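Local coordinates for protein cysteine synthase 3 (Entamoeba histolytica, PDB 6KR5) that probably makes L-cysteine from O-acetyl-L-serine and sulfide, using pyridoxal-5'-phosphate as cofactor, at residues Q260-Y272 / T321-L334. Numbering follows the deposited sequence.
Sequences QDAWKMARAVVKY and TIEEGTKQQVLDSL
Arg-267 holds Glu-323 side-on, its NE and NH2 each taking one carboxylate oxygen. Arg-267 NE to Glu-323 OE1 is the shorter bond at 2.7 Å. It is almost straight, 173°, and uses the syn lone pair; Arg-267 NH2 reaches Glu-323 OE2 at 2.8 Å with more tilt. The two flat groups lie nearly coplanar. Above one face of the guanidinium sits the carbonyl O of Trp-263, and over the opposite face comes CB of Thr-321, so the group is packed on both sides, while NH1 turns to the carbonyl O of Leu-318. A water joins Glu-323 OE1 to the backbone O of Lys-264, giving that oxygen a second partner.

Lys-264 runs outward from CB to a polar tip. CB leaves the helix toward the other segment, and Lys-264 CG, anti to the backbone N (chi1 -176°), lies 3.7 Å from Glu-323 CD. CD runs on past Glu-323 CG. The chain then bends at chi3 (70°), which swings Lys-264 CE away from the carboxylate and against CD2 of Leu-334, a tight 3.5 Å. At the tip, Lys-264 NZ donates to Ser-333 OG (3.0 Å), which itself donates to Val-330 O.

Deeper in, Met-265 SD rests 4.0 Å from Leu-334 CD1, and Ala-268 CB meets Val-330 CG1. At the far end Lys-327 runs its aliphatic chain along one face of the Tyr-272 ring, from CB near the hydroxyl end, a CH-pi contact, to CD over CG, before its NZ goes on to Asp-34 and Gly-31. Thr-326, the N-cap of helix 327-335, forms a capping box with Gln-329. That helix packs roughly antiparallel against helix 259-273, which follows edge strand 253-257 of the six-stranded mixed sheet in this fold-type II PLP enzyme.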
ATOM      1  N   GLN B 260     -19.591  15.084  -1.585  1.00 21.28           N
ATOM      2  CA  GLN B 260     -19.220  15.158  -2.999  1.00 19.23           C
ATOM      3  C   GLN B 260     -17.925  15.930  -3.210  1.00 20.06           C
ATOM      4  O   GLN B 260     -17.157  15.606  -4.124  1.00 21.67           O
ATOM      5  CB  GLN B 260     -20.334  15.802  -3.826  1.00 21.87           C
ATOM      6  CG  GLN B 260     -21.647  15.058  -3.815  1.00 27.45           C
ATOM      7  CD  GLN B 260     -21.572  13.695  -4.460  1.00 36.45           C
ATOM      8  OE1 GLN B 260     -20.799  13.469  -5.392  1.00 37.53           O
ATOM      9  NE2 GLN B 260     -22.386  12.767  -3.960  1.00 42.86           N
ATOM     10  N   ASP B 261     -17.669  16.949  -2.391  1.00 21.28           N
ATOM     11  CA  ASP B 261     -16.419  17.694  -2.504  1.00 19.83           C
ATOM     12  C   ASP B 261     -15.234  16.846  -2.060  1.00 20.84           C
ATOM     13  O   ASP B 261     -14.149  16.920  -2.654  1.00 22.00           O
ATOM     14  CB  ASP B 261     -16.487  18.981  -1.678  1.00 22.99           C
ATOM     15  CG  ASP B 261     -17.450  20.004  -2.251  1.00 28.72           C
ATOM     16  OD1 ASP B 261     -17.992  19.768  -3.356  1.00 28.60           O
ATOM     17  OD2 ASP B 261     -17.662  21.050  -1.586  1.00 25.43           O
ATOM     18  N   ALA B 262     -15.416  16.033  -1.015  1.00 20.07           N
ATOM     19  CA  ALA B 262     -14.342  15.132  -0.605  1.00 18.56           C
ATOM     20  C   ALA B 262     -13.953  14.190  -1.739  1.00 19.08           C
ATOM     21  O   ALA B 262     -12.761  13.961  -1.993  1.00 20.38           O
ATOM     22  CB  ALA B 262     -14.775  14.340   0.636  1.00 18.83           C
ATOM     23  N   TRP B 263     -14.944  13.631  -2.431  1.00 20.86           N
ATOM     24  CA  TRP B 263     -14.656  12.717  -3.528  1.00 18.49           C
ATOM     25  C   TRP B 263     -13.978  13.442  -4.680  1.00 21.39           C
ATOM     26  O   TRP B 263     -13.008  12.941  -5.255  1.00 21.67           O
ATOM     27  CB  TRP B 263     -15.931  12.063  -4.031  1.00 21.70           C
ATOM     28  CG  TRP B 263     -16.623  11.206  -3.052  1.00 20.04           C
ATOM     29  CD1 TRP B 263     -16.119  10.681  -1.890  1.00 21.16           C
ATOM     30  CD2 TRP B 263     -17.971  10.746  -3.154  1.00 23.82           C
ATOM     31  NE1 TRP B 263     -17.090   9.924  -1.259  1.00 26.04           N
ATOM     32  CE2 TRP B 263     -18.230   9.950  -2.018  1.00 22.35           C
ATOM     33  CE3 TRP B 263     -18.992  10.947  -4.090  1.00 24.06           C
ATOM     34  CZ2 TRP B 263     -19.460   9.336  -1.808  1.00 25.41           C
ATOM     35  CZ3 TRP B 263     -20.215  10.344  -3.875  1.00 27.08           C
ATOM     36  CH2 TRP B 263     -20.439   9.553  -2.740  1.00 24.91           C
ATOM     37  N   LYS B 264     -14.509  14.614  -5.052  1.00 19.13           N
ATOM     38  CA  LYS B 264     -13.904  15.392  -6.128  1.00 19.95           C
ATOM     39  C   LYS B 264     -12.465  15.778  -5.786  1.00 21.34           C
ATOM     40  O   LYS B 264     -11.572  15.685  -6.636  1.00 20.92           O
ATOM     41  CB  LYS B 264     -14.751  16.633  -6.410  1.00 21.37           C
ATOM     42  CG  LYS B 264     -14.235  17.456  -7.582  1.00 24.38           C
ATOM     43  CD  LYS B 264     -15.331  18.330  -8.192  1.00 31.57           C
ATOM     44  CE  LYS B 264     -15.727  19.449  -7.265  1.00 36.22           C
ATOM     45  NZ  LYS B 264     -16.884  20.251  -7.773  1.00 42.72           N
ATOM     46  N   MET B 265     -12.221  16.199  -4.539  1.00 20.35           N
ATOM     47  CA  MET B 265     -10.854  16.499  -4.120  1.00 19.59           C
ATOM     48  C   MET B 265      -9.942  15.285  -4.271  1.00 19.96           C
ATOM     49  O   MET B 265      -8.810  15.409  -4.757  1.00 19.37           O
ATOM     50  CB  MET B 265     -10.837  16.991  -2.674  1.00 20.05           C
ATOM     51  CG  MET B 265      -9.474  17.504  -2.250  1.00 20.42           C
ATOM     52  SD  MET B 265      -9.202  19.212  -2.806  1.00 21.98           S
ATOM     53  CE  MET B 265      -7.989  18.969  -4.095  1.00 22.25           C
ATOM     54  N   ALA B 266     -10.409  14.103  -3.852  1.00 20.47           N
ATOM     55  CA  ALA B 266      -9.580  12.905  -3.953  1.00 18.27           C
ATOM     56  C   ALA B 266      -9.214  12.611  -5.398  1.00 20.25           C
ATOM     57  O   ALA B 266      -8.074  12.241  -5.692  1.00 20.54           O
ATOM     58  CB  ALA B 266     -10.305  11.713  -3.331  1.00 21.84           C
ATOM     59  N   ARG B 267     -10.170  12.774  -6.314  1.00 18.65           N
ATOM     60  CA  ARG B 267      -9.875  12.562  -7.728  1.00 18.20           C
ATOM     61  C   ARG B 267      -8.858  13.568  -8.239  1.00 19.47           C
ATOM     62  O   ARG B 267      -8.009  13.233  -9.074  1.00 20.63           O
ATOM     63  CB  ARG B 267     -11.153  12.648  -8.557  1.00 19.10           C
ATOM     64  CG  ARG B 267     -12.067  11.452  -8.374  1.00 21.34           C
ATOM     65  CD  ARG B 267     -13.191  11.451  -9.398  1.00 23.73           C
ATOM     66  NE  ARG B 267     -14.184  12.497  -9.148  1.00 23.37           N
ATOM     67  CZ  ARG B 267     -15.247  12.354  -8.362  1.00 22.45           C
ATOM     68  NH1 ARG B 267     -15.466  11.204  -7.735  1.00 24.84           N
ATOM     69  NH2 ARG B 267     -16.097  13.359  -8.220  1.00 22.64           N
ATOM     70  N   ALA B 268      -8.941  14.814  -7.770  1.00 20.72           N
ATOM     71  CA  ALA B 268      -8.000  15.836  -8.231  1.00 19.74           C
ATOM     72  C   ALA B 268      -6.591  15.571  -7.713  1.00 19.52           C
ATOM     73  O   ALA B 268      -5.607  15.795  -8.427  1.00 20.80           O
ATOM     74  CB  ALA B 268      -8.480  17.219  -7.797  1.00 20.69           C
ATOM     75  N   VAL B 269      -6.476  15.085  -6.477  1.00 18.42           N
ATOM     76  CA  VAL B 269      -5.162  14.827  -5.897  1.00 17.39           C
ATOM     77  C   VAL B 269      -4.440  13.730  -6.670  1.00 22.13           C
ATOM     78  O   VAL B 269      -3.243  13.842  -6.955  1.00 20.32           O
ATOM     79  CB  VAL B 269      -5.320  14.478  -4.408  1.00 17.13           C
ATOM     80  CG1 VAL B 269      -4.003  13.985  -3.826  1.00 22.10           C
ATOM     81  CG2 VAL B 269      -5.810  15.708  -3.667  1.00 20.15           C
ATOM     82  N   VAL B 270      -5.144  12.654  -7.032  1.00 20.03           N
ATOM     83  CA  VAL B 270      -4.443  11.605  -7.763  1.00 20.11           C
ATOM     84  C   VAL B 270      -4.113  12.073  -9.182  1.00 20.13           C
ATOM     85  O   VAL B 270      -3.024  11.781  -9.693  1.00 21.75           O
ATOM     86  CB  VAL B 270      -5.230  10.273  -7.720  1.00 23.24           C
ATOM     87  CG1 VAL B 270      -6.574  10.400  -8.358  1.00 23.98           C
ATOM     88  CG2 VAL B 270      -4.421   9.131  -8.363  1.00 23.32           C
ATOM     89  N   LYS B 271      -4.981  12.869  -9.811  1.00 20.05           N
ATOM     90  CA  LYS B 271      -4.707  13.289 -11.184  1.00 21.50           C
ATOM     91  C   LYS B 271      -3.580  14.313 -11.252  1.00 20.89           C
ATOM     92  O   LYS B 271      -2.757  14.274 -12.179  1.00 24.88           O
ATOM     93  CB  LYS B 271      -5.964  13.862 -11.832  1.00 22.27           C
ATOM     94  CG  LYS B 271      -5.804  14.101 -13.338  1.00 26.43           C
ATOM     95  CD  LYS B 271      -7.118  14.539 -13.976  1.00 30.64           C
ATOM     96  CE  LYS B 271      -6.916  14.874 -15.443  1.00 36.56           C
ATOM     97  NZ  LYS B 271      -8.159  15.367 -16.097  1.00 45.19           N
ATOM     98  N   TYR B 272      -3.533  15.254 -10.301  1.00 21.19           N
ATOM     99  CA  TYR B 272      -2.609  16.377 -10.406  1.00 20.87           C
ATOM    100  C   TYR B 272      -1.411  16.310  -9.472  1.00 20.39           C
ATOM    101  O   TYR B 272      -0.427  17.025  -9.711  1.00 23.37           O
ATOM    102  CB  TYR B 272      -3.376  17.696 -10.207  1.00 22.89           C
ATOM    103  CG  TYR B 272      -4.431  17.832 -11.286  1.00 23.62           C
ATOM    104  CD1 TYR B 272      -4.061  17.858 -12.622  1.00 27.33           C
ATOM    105  CD2 TYR B 272      -5.782  17.870 -10.980  1.00 27.54           C
ATOM    106  CE1 TYR B 272      -5.004  17.948 -13.624  1.00 27.79           C
ATOM    107  CE2 TYR B 272      -6.744  17.969 -11.989  1.00 24.21           C
ATOM    108  CZ  TYR B 272      -6.342  18.005 -13.307  1.00 25.13           C
ATOM    109  OH  TYR B 272      -7.269  18.100 -14.341  1.00 30.04           O
ATOM    110  N   THR B 321     -16.894   8.294 -11.543  1.00 36.79           N
ATOM    111  CA  THR B 321     -17.226   9.680 -11.849  1.00 34.86           C
ATOM    112  C   THR B 321     -16.011  10.403 -12.415  1.00 37.42           C
ATOM    113  O   THR B 321     -14.879  10.195 -11.970  1.00 39.67           O
ATOM    114  CB  THR B 321     -17.712  10.394 -10.588  1.00 33.89           C
ATOM    115  OG1 THR B 321     -18.622   9.544  -9.879  1.00 37.66           O
ATOM    116  CG2 THR B 321     -18.401  11.706 -10.934  1.00 36.75           C
ATOM    117  N   ILE B 322     -16.244  11.262 -13.402  1.00 41.99           N
ATOM    118  CA  ILE B 322     -15.164  11.966 -14.080  1.00 41.05           C
ATOM    119  C   ILE B 322     -15.496  13.450 -14.131  1.00 38.28           C
ATOM    120  O   ILE B 322     -16.584  13.832 -14.579  1.00 44.71           O
ATOM    121  CB  ILE B 322     -14.931  11.404 -15.496  1.00 45.31           C
ATOM    122  CG1 ILE B 322     -13.675  12.019 -16.122  1.00 50.66           C
ATOM    123  CG2 ILE B 322     -16.162  11.610 -16.367  1.00 47.01           C
ATOM    124  CD1 ILE B 322     -12.382  11.555 -15.472  1.00 48.72           C
ATOM    125  N   GLU B 323     -14.571  14.285 -13.654  1.00 33.27           N
ATOM    126  CA  GLU B 323     -14.697  15.724 -13.844  1.00 27.46           C
ATOM    127  C   GLU B 323     -14.273  16.067 -15.261  1.00 27.91           C
ATOM    128  O   GLU B 323     -13.163  15.725 -15.684  1.00 31.14           O
ATOM    129  CB  GLU B 323     -13.844  16.501 -12.846  1.00 28.20           C
ATOM    130  CG  GLU B 323     -14.538  16.774 -11.523  1.00 31.72           C
ATOM    131  CD  GLU B 323     -14.706  15.511 -10.711  1.00 27.04           C
ATOM    132  OE1 GLU B 323     -13.696  14.804 -10.516  1.00 25.91           O
ATOM    133  OE2 GLU B 323     -15.846  15.223 -10.289  1.00 26.67           O
ATOM    134  N   GLU B 324     -15.160  16.739 -15.989  1.00 29.20           N
ATOM    135  CA  GLU B 324     -14.863  17.108 -17.367  1.00 34.21           C
ATOM    136  C   GLU B 324     -13.891  18.271 -17.469  1.00 28.64           C
ATOM    137  O   GLU B 324     -13.226  18.419 -18.502  1.00 29.54           O
ATOM    138  CB  GLU B 324     -16.146  17.482 -18.111  1.00 36.12           C
ATOM    139  CG  GLU B 324     -17.091  16.331 -18.393  1.00 40.13           C
ATOM    140  CD  GLU B 324     -18.377  16.807 -19.051  1.00 50.23           C
ATOM    141  OE1 GLU B 324     -18.295  17.597 -20.027  1.00 40.95           O
ATOM    142  OE2 GLU B 324     -19.464  16.400 -18.585  1.00 47.58           O
ATOM    143  N   GLY B 325     -13.799  19.099 -16.439  1.00 26.69           N
ATOM    144  CA  GLY B 325     -13.089  20.352 -16.573  1.00 30.60           C
ATOM    145  C   GLY B 325     -11.593  20.227 -16.379  1.00 24.42           C
ATOM    146  O   GLY B 325     -11.048  19.193 -15.990  1.00 24.86           O
ATOM    147  N   THR B 326     -10.918  21.337 -16.644  1.00 21.04           N
ATOM    148  CA  THR B 326      -9.485  21.440 -16.445  1.00 22.66           C
ATOM    149  C   THR B 326      -9.166  21.519 -14.961  1.00 21.70           C
ATOM    150  O   THR B 326     -10.049  21.694 -14.115  1.00 22.19           O
ATOM    151  CB  THR B 326      -8.940  22.694 -17.126  1.00 22.64           C
ATOM    152  OG1 THR B 326      -9.519  23.834 -16.481  1.00 23.69           O
ATOM    153  CG2 THR B 326      -9.298  22.706 -18.598  1.00 23.96           C
ATOM    154  N   LYS B 327      -7.872  21.425 -14.641  1.00 21.84           N
ATOM    155  CA  LYS B 327      -7.466  21.583 -13.247  1.00 24.17           C
ATOM    156  C   LYS B 327      -7.975  22.893 -12.669  1.00 20.90           C
ATOM    157  O   LYS B 327      -8.493  22.930 -11.547  1.00 22.89           O
ATOM    158  CB  LYS B 327      -5.945  21.515 -13.103  1.00 25.43           C
ATOM    159  CG  LYS B 327      -5.520  21.680 -11.655  1.00 28.34           C
ATOM    160  CD  LYS B 327      -4.038  21.411 -11.441  1.00 32.37           C
ATOM    161  CE  LYS B 327      -3.252  22.708 -11.417  1.00 28.70           C
ATOM    162  NZ  LYS B 327      -1.808  22.449 -11.195  1.00 27.63           N
ATOM    163  N   GLN B 328      -7.870  23.987 -13.426  1.00 22.48           N
ATOM    164  CA  GLN B 328      -8.310  25.252 -12.854  1.00 23.62           C
ATOM    165  C   GLN B 328      -9.818  25.268 -12.640  1.00 21.76           C
ATOM    166  O   GLN B 328     -10.298  25.806 -11.635  1.00 23.08           O
ATOM    167  CB  GLN B 328      -7.859  26.424 -13.721  1.00 28.21           C
ATOM    168  CG  GLN B 328      -6.434  26.870 -13.392  1.00 37.36           C
ATOM    169  CD  GLN B 328      -6.196  27.026 -11.889  1.00 44.07           C
ATOM    170  OE1 GLN B 328      -5.290  26.407 -11.322  1.00 37.38           O
ATOM    171  NE2 GLN B 328      -7.001  27.865 -11.243  1.00 44.72           N
ATOM    172  N   GLN B 329     -10.585  24.670 -13.555  1.00 22.68           N
ATOM    173  CA  GLN B 329     -12.025  24.607 -13.333  1.00 20.06           C
ATOM    174  C   GLN B 329     -12.343  23.813 -12.078  1.00 21.17           C
ATOM    175  O   GLN B 329     -13.214  24.200 -11.291  1.00 22.66           O
ATOM    176  CB  GLN B 329     -12.731  23.990 -14.534  1.00 20.40           C
ATOM    177  CG  GLN B 329     -12.686  24.891 -15.768  1.00 23.44           C
ATOM    178  CD  GLN B 329     -13.448  24.308 -16.938  1.00 21.16           C
ATOM    179  OE1 GLN B 329     -12.923  23.475 -17.690  1.00 23.49           O
ATOM    180  NE2 GLN B 329     -14.693  24.749 -17.103  1.00 24.16           N
ATOM    181  N   VAL B 330     -11.651  22.691 -11.883  1.00 20.10           N
ATOM    182  CA  VAL B 330     -11.921  21.859 -10.715  1.00 21.04           C
ATOM    183  C   VAL B 330     -11.517  22.582  -9.440  1.00 22.39           C
ATOM    184  O   VAL B 330     -12.274  22.608  -8.465  1.00 21.57           O
ATOM    185  CB  VAL B 330     -11.209  20.499 -10.845  1.00 21.43           C
ATOM    186  CG1 VAL B 330     -11.282  19.752  -9.523  1.00 23.38           C
ATOM    187  CG2 VAL B 330     -11.861  19.678 -11.932  1.00 23.04           C
ATOM    188  N   LEU B 331     -10.319  23.172  -9.416  1.00 21.02           N
ATOM    189  CA  LEU B 331      -9.878  23.840  -8.192  1.00 20.00           C
ATOM    190  C   LEU B 331     -10.716  25.079  -7.900  1.00 24.80           C
ATOM    191  O   LEU B 331     -11.009  25.367  -6.737  1.00 24.84           O
ATOM    192  CB  LEU B 331      -8.402  24.205  -8.282  1.00 21.43           C
ATOM    193  CG  LEU B 331      -7.447  23.011  -8.270  1.00 20.50           C
ATOM    194  CD1 LEU B 331      -6.018  23.511  -8.298  1.00 24.62           C
ATOM    195  CD2 LEU B 331      -7.679  22.139  -7.048  1.00 24.38           C
ATOM    196  N   ASP B 332     -11.111  25.827  -8.939  1.00 23.82           N
ATOM    197  CA  ASP B 332     -12.023  26.950  -8.723  1.00 24.39           C
ATOM    198  C   ASP B 332     -13.330  26.484  -8.086  1.00 26.84           C
ATOM    199  O   ASP B 332     -13.853  27.139  -7.176  1.00 27.29           O
ATOM    200  CB  ASP B 332     -12.316  27.661 -10.043  1.00 23.23           C
ATOM    201  CG  ASP B 332     -11.258  28.688 -10.415  1.00 29.99           C
ATOM    202  OD1 ASP B 332     -10.421  29.041  -9.561  1.00 33.72           O
ATOM    203  OD2 ASP B 332     -11.275  29.152 -11.578  1.00 30.95           O
ATOM    204  N   SER B 333     -13.876  25.358  -8.553  1.00 26.42           N
ATOM    205  CA  SER B 333     -15.149  24.868  -8.027  1.00 24.58           C
ATOM    206  C   SER B 333     -15.038  24.470  -6.560  1.00 26.40           C
ATOM    207  O   SER B 333     -16.036  24.500  -5.829  1.00 32.17           O
ATOM    208  CB  SER B 333     -15.643  23.691  -8.872  1.00 26.22           C
ATOM    209  OG  SER B 333     -15.047  22.466  -8.463  1.00 29.54           O
ATOM    210  N   LEU B 334     -13.840  24.124  -6.113  1.00 24.78           N
ATOM    211  CA  LEU B 334     -13.613  23.669  -4.749  1.00 26.82           C
ATOM    212  C   LEU B 334     -13.144  24.767  -3.814  1.00 26.88           C
ATOM    213  O   LEU B 334     -13.472  24.731  -2.616  1.00 28.77           O
ATOM    214  CB  LEU B 334     -12.573  22.542  -4.746  1.00 23.46           C
ATOM    215  CG  LEU B 334     -13.036  21.218  -5.339  1.00 24.20           C
ATOM    216  CD1 LEU B 334     -11.850  20.306  -5.561  1.00 29.17           C
ATOM    217  CD2 LEU B 334     -14.059  20.580  -4.420  1.00 33.25           C
TER
HETATM  218  O   HOH W   1     -15.620  23.367  -1.297  1.00 29.43           O
HETATM  219  O   HOH W   2     -11.673  16.205  -9.528  1.00 23.28           O
HETATM  220  O   HOH W   3     -18.215  10.014  -7.298  1.00 28.80           O